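Local coordinates for protein alcohol oxidase (Myceliophthora thermophila, PDB 6F74) that binds FAD and probably acts as a VAO-type flavoprotein oxidase of the oxygen-dependent FAD-linked oxidoreductase family, at residues A[221-226]-A[305-310]. Numbering follows the deposited sequence.
Sequences ANNVIA and HPNVKA
Ile-225 lays its CD1 methyl over the backbone of 306-308, with Ile-225 CD1 3.5 Å from Pro-306 O and 4.0 Å from Asn-307 CA. Its CG1 stands anti to the carbonyl carbon (chi1 -61°) and the chain is extended at chi2 (176°), which brings CD1 to this backbone. Ile-225 CD1 ends 4.4 Å from Val-308 CG1. Ile-225 and His-305 form an antiparallel hydrogen-bonded pair: Ile-225 N reaches His-305 O at 2.7 Å, and His-305 N returns to Ile-225 O at 3.0 Å. The short strand 224-225 joins the end of strand 296-306 in the antiparallel sheet of the FAD-binding part, just before the chain passes to strand 311-320 of the seven-stranded sheet. Asn-223, at positive phi, is the C-prime residue of the Schellman motif ending helix 212-221. Asn-223 OD1 accepts Asn-307 ND2 at 2.7 Å, with the amide planes 61° apart. Asn-307 ND2 also bonds to Asp-414, and its OD1 accepts Val-308 N and Tyr-415 N. With an alanine here in place of Asn-307, Asn-223 OD1 and Asp-414 would probably lose their shared donor. The His-305 ring stacks on Phe-253, and its NE2 bonds to Gln-259.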
# COMPACT_ATOMS: atom_id res chain seq x y z
N ALA A 221 6.75 -9.11 -22.15
CA ALA A 221 6.58 -9.65 -23.51
C ALA A 221 6.73 -8.58 -24.57
O ALA A 221 7.09 -8.88 -25.69
CB ALA A 221 5.21 -10.31 -23.63
N ASN A 222 6.47 -7.32 -24.22
CA ASN A 222 6.55 -6.21 -25.15
C ASN A 222 7.75 -5.30 -24.95
O ASN A 222 7.79 -4.19 -25.50
CB ASN A 222 5.22 -5.45 -25.07
CG ASN A 222 4.07 -6.26 -25.63
OD1 ASN A 222 3.95 -6.43 -26.84
ND2 ASN A 222 3.24 -6.81 -24.75
N ASN A 223 8.75 -5.78 -24.19
CA ASN A 223 9.99 -5.04 -23.96
C ASN A 223 9.75 -3.60 -23.45
O ASN A 223 10.38 -2.65 -23.92
CB ASN A 223 10.84 -5.04 -25.24
CG ASN A 223 12.31 -4.67 -25.00
OD1 ASN A 223 12.85 -4.90 -23.92
ND2 ASN A 223 12.95 -4.11 -26.03
N VAL A 224 8.80 -3.42 -22.53
CA VAL A 224 8.59 -2.10 -21.94
C VAL A 224 8.60 -2.20 -20.42
O VAL A 224 8.55 -3.29 -19.84
CB VAL A 224 7.30 -1.42 -22.44
CG1 VAL A 224 7.37 -1.20 -23.96
CG2 VAL A 224 6.07 -2.23 -22.05
N ILE A 225 8.65 -1.04 -19.79
CA ILE A 225 8.68 -0.92 -18.34
C ILE A 225 7.33 -0.45 -17.85
O ILE A 225 6.88 0.64 -18.19
CB ILE A 225 9.78 0.06 -17.88
CG1 ILE A 225 11.15 -0.46 -18.32
CG2 ILE A 225 9.76 0.22 -16.35
CD1 ILE A 225 12.31 0.46 -18.02
N ALA A 226 6.68 -1.30 -17.06
CA ALA A 226 5.47 -0.97 -16.35
C ALA A 226 5.92 -0.61 -14.94
O ALA A 226 6.65 -1.36 -14.29
CB ALA A 226 4.53 -2.17 -16.30
N HIS A 305 6.96 2.44 -20.60
CA HIS A 305 8.16 3.18 -20.95
C HIS A 305 9.19 2.30 -21.65
O HIS A 305 9.28 1.13 -21.33
CB HIS A 305 8.73 3.78 -19.67
CG HIS A 305 7.78 4.72 -18.99
ND1 HIS A 305 7.72 6.06 -19.29
CD2 HIS A 305 6.83 4.49 -18.05
CE1 HIS A 305 6.77 6.62 -18.56
NE2 HIS A 305 6.21 5.69 -17.80
N PRO A 306 9.99 2.87 -22.57
CA PRO A 306 11.03 2.09 -23.24
C PRO A 306 11.92 1.34 -22.24
O PRO A 306 12.26 1.89 -21.19
CB PRO A 306 11.86 3.15 -23.99
CG PRO A 306 10.94 4.33 -24.14
CD PRO A 306 10.08 4.31 -22.91
N ASN A 307 12.29 0.10 -22.57
CA ASN A 307 13.26 -0.64 -21.77
C ASN A 307 14.60 0.10 -21.79
O ASN A 307 14.86 0.91 -22.66
CB ASN A 307 13.44 -2.10 -22.26
CG ASN A 307 13.77 -3.09 -21.14
OD1 ASN A 307 14.28 -2.71 -20.08
ND2 ASN A 307 13.52 -4.38 -21.40
N VAL A 308 15.43 -0.16 -20.77
CA VAL A 308 16.77 0.44 -20.69
C VAL A 308 17.79 -0.60 -21.09
O VAL A 308 17.50 -1.80 -21.09
CB VAL A 308 17.09 1.00 -19.29
CG1 VAL A 308 16.19 2.20 -19.00
CG2 VAL A 308 16.96 -0.06 -18.20
N LYS A 309 19.00 -0.14 -21.41
CA LYS A 309 20.10 -1.06 -21.73
C LYS A 309 20.92 -1.49 -20.51
O LYS A 309 21.65 -2.48 -20.56
CB LYS A 309 20.97 -0.53 -22.86
CG LYS A 309 20.51 -1.10 -24.21
CD LYS A 309 21.16 -0.42 -25.39
CE LYS A 309 20.42 0.90 -25.66
NZ LYS A 309 20.91 1.63 -26.90
N ALA A 310 20.78 -0.77 -19.41
CA ALA A 310 21.53 -1.13 -18.21
C ALA A 310 20.80 -0.68 -17.00
O ALA A 310 20.05 0.28 -17.04
CB ALA A 310 22.93 -0.54 -18.28